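PDB 3EO7: putative Nitroreductase from Anabaena variabilis ATCC 29413, which binds flavin mononucleotide and probably acts as an FMN-dependent oxidoreductase of the nitroreductase family. Local coordinates for residues A[106-118]-A[158-172]. Numbering follows the deposited sequence.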
loop_
_atom_site.group_PDB
_atom_site.type_symbol
_atom_site.label_atom_id
_atom_site.label_comp_id
_atom_site.label_asym_id
_atom_site.label_seq_id
_atom_site.Cartn_x
_atom_site.Cartn_y
_atom_site.Cartn_z
ATOM N N LEU A 106 10.435 -4.888 7.833
ATOM C CA LEU A 106 9.989 -4.701 9.223
ATOM C C LEU A 106 8.549 -5.135 9.533
ATOM O O LEU A 106 8.211 -5.410 10.688
ATOM C CB LEU A 106 10.239 -3.239 9.634
ATOM C CG LEU A 106 11.727 -2.846 9.609
ATOM C CD1 LEU A 106 11.889 -1.338 9.854
ATOM C CD2 LEU A 106 12.570 -3.698 10.553
ATOM N N TYR A 107 7.699 -5.183 8.514
ATOM C CA TYR A 107 6.333 -5.704 8.623
ATOM C C TYR A 107 5.463 -5.100 9.719
ATOM O O TYR A 107 4.924 -5.824 10.565
ATOM C CB TYR A 107 6.334 -7.261 8.700
ATOM C CG TYR A 107 7.164 -7.776 7.584
ATOM C CD1 TYR A 107 6.725 -7.662 6.271
ATOM C CD2 TYR A 107 8.446 -8.269 7.812
ATOM C CE1 TYR A 107 7.530 -8.076 5.199
ATOM C CE2 TYR A 107 9.244 -8.672 6.754
ATOM C CZ TYR A 107 8.790 -8.567 5.450
ATOM O OH TYR A 107 9.619 -8.925 4.403
ATOM N N PRO A 108 5.268 -3.777 9.666
ATOM C CA PRO A 108 4.394 -3.107 10.637
ATOM C C PRO A 108 2.927 -3.566 10.569
ATOM O O PRO A 108 2.231 -3.552 11.588
ATOM C CB PRO A 108 4.523 -1.611 10.257
ATOM C CG PRO A 108 4.860 -1.644 8.778
ATOM C CD PRO A 108 5.800 -2.831 8.668
ATOM N N ALA A 109 2.462 -4.009 9.405
ATOM C CA ALA A 109 1.051 -4.378 9.257
ATOM C C ALA A 109 0.684 -5.702 9.909
ATOM O O ALA A 109 1.482 -6.655 9.908
ATOM C CB ALA A 109 0.635 -4.386 7.756
ATOM N N GLU A 110 -0.511 -5.725 10.511
ATOM C CA GLU A 110 -1.108 -6.933 11.065
ATOM C C GLU A 110 -2.479 -7.064 10.421
ATOM O O GLU A 110 -3.189 -6.063 10.248
ATOM C CB GLU A 110 -1.297 -6.877 12.610
ATOM C CG GLU A 110 -0.072 -7.264 13.341
ATOM C CD GLU A 110 0.254 -8.729 13.201
ATOM O OE1 GLU A 110 -0.643 -9.619 13.350
ATOM O OE2 GLU A 110 1.446 -9.014 13.004
ATOM N N VAL A 111 -2.821 -8.303 10.078
ATOM C CA VAL A 111 -4.082 -8.624 9.449
ATOM C C VAL A 111 -4.993 -9.331 10.425
ATOM O O VAL A 111 -4.627 -10.363 11.007
ATOM C CB VAL A 111 -3.862 -9.488 8.188
ATOM C CG1 VAL A 111 -5.219 -10.016 7.622
ATOM C CG2 VAL A 111 -3.061 -8.683 7.110
ATOM N N TYR A 112 -6.200 -8.783 10.558
ATOM C CA TYR A 112 -7.243 -9.393 11.351
ATOM C C TYR A 112 -8.431 -9.737 10.470
ATOM O O TYR A 112 -8.667 -9.079 9.476
ATOM C CB TYR A 112 -7.728 -8.429 12.423
ATOM C CG TYR A 112 -6.672 -8.089 13.429
ATOM C CD1 TYR A 112 -5.758 -7.083 13.181
ATOM C CD2 TYR A 112 -6.587 -8.789 14.616
ATOM C CE1 TYR A 112 -4.743 -6.787 14.087
ATOM C CE2 TYR A 112 -5.585 -8.515 15.542
ATOM C CZ TYR A 112 -4.684 -7.503 15.288
ATOM O OH TYR A 112 -3.712 -7.237 16.217
ATOM N N VAL A 113 -9.170 -10.768 10.864
ATOM C CA VAL A 113 -10.441 -11.077 10.233
ATOM C C VAL A 113 -11.520 -10.947 11.305
ATOM O O VAL A 113 -11.393 -11.498 12.429
ATOM C CB VAL A 113 -10.491 -12.494 9.630
ATOM C CG1 VAL A 113 -11.897 -12.831 9.140
ATOM C CG2 VAL A 113 -9.480 -12.651 8.478
ATOM N N VAL A 114 -12.573 -10.228 10.955
ATOM C CA VAL A 114 -13.745 -10.038 11.830
ATOM C C VAL A 114 -14.890 -10.822 11.216
ATOM O O VAL A 114 -15.183 -10.660 10.038
ATOM C CB VAL A 114 -14.118 -8.568 12.019
ATOM C CG1 VAL A 114 -15.375 -8.437 12.909
ATOM C CG2 VAL A 114 -12.961 -7.808 12.628
ATOM N N SER A 115 -15.510 -11.694 12.008
ATOM C CA SER A 115 -16.632 -12.494 11.518
ATOM C C SER A 115 -17.962 -12.048 12.098
ATOM O O SER A 115 -18.121 -11.915 13.314
ATOM C CB SER A 115 -16.421 -13.958 11.841
ATOM O OG SER A 115 -17.570 -14.736 11.450
ATOM N N ARG A 116 -18.933 -11.893 11.227
ATOM C CA ARG A 116 -20.295 -11.616 11.630
ATOM C C ARG A 116 -20.935 -12.847 12.283
ATOM O O ARG A 116 -21.940 -12.722 12.998
ATOM C CB ARG A 116 -21.110 -11.223 10.410
ATOM C CG ARG A 116 -22.469 -10.600 10.747
ATOM C CD ARG A 116 -23.007 -9.956 9.489
ATOM N NE ARG A 116 -24.182 -9.138 9.790
ATOM C CZ ARG A 116 -24.765 -8.323 8.918
ATOM N NH1 ARG A 116 -24.292 -8.214 7.700
ATOM N NH2 ARG A 116 -25.809 -7.593 9.277
ATOM N N GLY A 117 -20.417 -14.039 11.961
ATOM C CA GLY A 117 -20.945 -15.294 12.478
ATOM C C GLY A 117 -21.703 -15.979 11.365
ATOM O O GLY A 117 -22.785 -15.543 10.986
ATOM N N THR A 118 -21.098 -17.010 10.799
ATOM C CA THR A 118 -21.701 -17.763 9.708
ATOM C C THR A 118 -21.675 -19.224 10.100
ATOM O O THR A 118 -21.023 -19.582 11.078
ATOM C CB THR A 118 -20.892 -17.570 8.397
ATOM O OG1 THR A 118 -19.668 -18.322 8.432
ATOM C CG2 THR A 118 -20.585 -16.097 8.156
ATOM N N GLU A 158 -23.339 -3.955 5.864
ATOM C CA GLU A 158 -24.659 -4.520 5.993
ATOM C C GLU A 158 -24.837 -5.809 5.145
ATOM O O GLU A 158 -25.526 -6.718 5.567
ATOM C CB GLU A 158 -25.698 -3.445 5.679
ATOM C CG GLU A 158 -27.096 -3.781 6.298
ATOM C CD GLU A 158 -27.099 -3.752 7.852
ATOM O OE1 GLU A 158 -27.085 -2.644 8.438
ATOM O OE2 GLU A 158 -27.146 -4.831 8.483
ATOM N N SER A 159 -24.167 -5.878 3.995
ATOM C CA SER A 159 -24.276 -6.972 3.032
ATOM C C SER A 159 -23.313 -8.148 3.268
ATOM O O SER A 159 -23.559 -9.289 2.858
ATOM C CB SER A 159 -23.918 -6.415 1.619
ATOM O OG SER A 159 -24.038 -4.991 1.556
ATOM N N THR A 160 -22.253 -7.865 3.985
ATOM C CA THR A 160 -21.157 -8.802 4.152
ATOM C C THR A 160 -21.159 -9.539 5.488
ATOM O O THR A 160 -21.874 -9.162 6.422
ATOM C CB THR A 160 -19.825 -8.049 3.936
ATOM O OG1 THR A 160 -19.753 -6.941 4.846
ATOM C CG2 THR A 160 -19.732 -7.564 2.474
ATOM N N GLN A 161 -20.349 -10.597 5.534
ATOM C CA GLN A 161 -20.264 -11.506 6.665
ATOM C C GLN A 161 -18.886 -11.580 7.327
ATOM O O GLN A 161 -18.732 -12.214 8.384
ATOM C CB GLN A 161 -20.642 -12.913 6.160
ATOM C CG GLN A 161 -21.990 -12.937 5.479
ATOM C CD GLN A 161 -23.104 -12.736 6.464
ATOM O OE1 GLN A 161 -23.060 -13.282 7.572
ATOM N NE2 GLN A 161 -24.128 -11.952 6.074
ATOM N N LEU A 162 -17.885 -11.006 6.671
ATOM C CA LEU A 162 -16.564 -10.920 7.247
ATOM C C LEU A 162 -15.839 -9.693 6.701
ATOM O O LEU A 162 -16.178 -9.170 5.666
ATOM C CB LEU A 162 -15.737 -12.187 7.029
ATOM C CG LEU A 162 -15.143 -12.521 5.666
ATOM C CD1 LEU A 162 -14.214 -13.722 5.853
ATOM C CD2 LEU A 162 -16.230 -12.805 4.659
ATOM N N ALA A 163 -14.841 -9.267 7.442
ATOM C CA ALA A 163 -14.034 -8.113 7.104
ATOM C C ALA A 163 -12.610 -8.357 7.537
ATOM O O ALA A 163 -12.340 -9.035 8.542
ATOM C CB ALA A 163 -14.559 -6.836 7.818
ATOM N N ILE A 164 -11.702 -7.800 6.764
ATOM C CA ILE A 164 -10.322 -7.721 7.193
ATOM C C ILE A 164 -10.161 -6.344 7.835
ATOM O O ILE A 164 -10.732 -5.360 7.374
ATOM C CB ILE A 164 -9.348 -7.851 5.984
ATOM C CG1 ILE A 164 -9.197 -9.332 5.632
ATOM C CG2 ILE A 164 -7.943 -7.299 6.323
ATOM C CD1 ILE A 164 -8.387 -9.611 4.301
ATOM N N ILE A 165 -9.369 -6.273 8.895
ATOM C CA ILE A 165 -8.936 -4.993 9.413
ATOM C C ILE A 165 -7.420 -5.068 9.406
ATOM O O ILE A 165 -6.832 -6.062 9.883
ATOM C CB ILE A 165 -9.486 -4.653 10.813
ATOM C CG1 ILE A 165 -11.032 -4.666 10.787
ATOM C CG2 ILE A 165 -8.892 -3.301 11.277
ATOM C CD1 ILE A 165 -11.677 -4.363 12.169
ATOM N N VAL A 166 -6.788 -4.020 8.880
ATOM C CA VAL A 166 -5.332 -3.928 8.848
ATOM C C VAL A 166 -4.930 -2.878 9.853
ATOM O O VAL A 166 -5.408 -1.734 9.803
ATOM C CB VAL A 166 -4.743 -3.552 7.485
ATOM C CG1 VAL A 166 -3.183 -3.561 7.546
ATOM C CG2 VAL A 166 -5.213 -4.521 6.431
ATOM N N THR A 167 -4.069 -3.284 10.779
ATOM C CA THR A 167 -3.518 -2.365 11.742
ATOM C C THR A 167 -2.010 -2.233 11.502
ATOM O O THR A 167 -1.414 -3.012 10.720
ATOM C CB THR A 167 -3.668 -2.900 13.169
ATOM O OG1 THR A 167 -2.834 -4.058 13.339
ATOM C CG2 THR A 167 -5.131 -3.192 13.539
ATOM N N ALA A 168 -1.414 -1.259 12.196
ATOM C CA ALA A 168 0.042 -1.023 12.186
ATOM C C ALA A 168 0.545 -1.133 13.624
ATOM O O ALA A 168 -0.033 -0.496 14.530
ATOM C CB ALA A 168 0.407 0.394 11.598
ATOM N N VAL A 169 1.592 -1.942 13.830
ATOM C CA VAL A 169 2.294 -2.069 15.124
ATOM C C VAL A 169 3.480 -1.109 14.939
ATOM O O VAL A 169 4.482 -1.398 14.244
ATOM C CB VAL A 169 2.742 -3.510 15.431
ATOM C CG1 VAL A 169 3.482 -3.540 16.739
ATOM C CG2 VAL A 169 1.521 -4.465 15.461
ATOM N N PHE A 170 3.334 0.077 15.513
ATOM C CA PHE A 170 4.226 1.190 15.199
ATOM C C PHE A 170 5.704 0.915 15.377
ATOM O O PHE A 170 6.506 1.241 14.492
ATOM C CB PHE A 170 3.852 2.415 16.023
ATOM C CG PHE A 170 2.384 2.765 15.953
ATOM C CD1 PHE A 170 1.756 3.056 14.725
ATOM C CD2 PHE A 170 1.637 2.810 17.102
ATOM C CE1 PHE A 170 0.411 3.371 14.688
ATOM C CE2 PHE A 170 0.286 3.117 17.049
ATOM C CZ PHE A 170 -0.309 3.387 15.841
ATOM N N TYR A 171 6.048 0.322 16.511
ATOM C CA TYR A 171 7.453 0.115 16.824
ATOM C C TYR A 171 8.171 -0.785 15.838
ATOM O O TYR A 171 9.394 -0.704 15.716
ATOM C CB TYR A 171 7.624 -0.384 18.240
ATOM C CG TYR A 171 9.066 -0.374 18.702
ATOM C CD1 TYR A 171 9.732 0.843 18.883
ATOM C CD2 TYR A 171 9.746 -1.542 18.963
ATOM C CE1 TYR A 171 11.034 0.881 19.303
ATOM C CE2 TYR A 171 11.061 -1.501 19.395
ATOM C CZ TYR A 171 11.680 -0.287 19.576
ATOM O OH TYR A 171 12.995 -0.211 19.986
ATOM N N ARG A 172 7.438 -1.684 15.173
ATOM C CA ARG A 172 8.076 -2.567 14.208
ATOM C C ARG A 172 8.891 -1.757 13.171
ATOM O O ARG A 172 9.997 -2.173 12.787
ATOM C CB ARG A 172 7.042 -3.455 13.524
ATOM C CG ARG A 172 6.460 -4.522 14.434
ATOM C CD ARG A 172 5.547 -5.390 13.592
ATOM N NE ARG A 172 4.865 -6.347 14.428
ATOM C CZ ARG A 172 3.854 -7.109 14.027
ATOM N NH1 ARG A 172 3.442 -7.038 12.771
ATOM N NH2 ARG A 172 3.249 -7.922 14.907
HETATM O O HOH W 1 9.952 -5.041 12.774
HETATM O O HOH W 2 -24.080 -13.422 9.784
#
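Glu-110 and Arg-172 lock the buried end of this strand pair through a single oxygen. Glu-110 OE2 accepts hydrogen bonds from NH1 and NH2 of Arg-172 in a salt bridge, each at 2.8 Å; NH1 lies on its anti lone pair, whereas NH2 arrives from above the carboxylate plane, the two flat groups standing nearly perpendicular (84°). A bend at chi2 (-69°) folds the carboxylate back toward the arginine. Arg-172 NH1 also donates to Tyr-107 O at 2.9 Å, while Val-169 CG2 sits over the centre of one guanidinium face. Thus a helix start is tied to the loop carrying Tyr-107, which touches the bound FMN. Strands 109-115 and 162-169 are antiparallel neighbours in the sheet of the N-terminal nitroreductase-family region, reciprocal N-H...O bonds linking Glu-110 with Thr-167, Tyr-112 with Ile-165 and Val-114 with Ala-163. Val-111, Val-113, Leu-162 and Ile-164 line one face; on the other, Val-114 CG2 meets Ile-165 CD1 at 3.7 Å, and the Tyr-112 ring presents its edge to Thr-167 OG1, Glu-229 bonding both hydroxyls. The other end faces solvent more and is held mainly by polar bonds. There an extended Arg-116 donates from NH1 to Glu-158 O and Thr-160 O, both 2.9 Å away, and NH2 makes a longer salt bridge to Glu-158 OE2 (3.2 Å). A leucine here would probably leave both carbonyls without this donor and the Glu-158 carboxylate without its cationic mate.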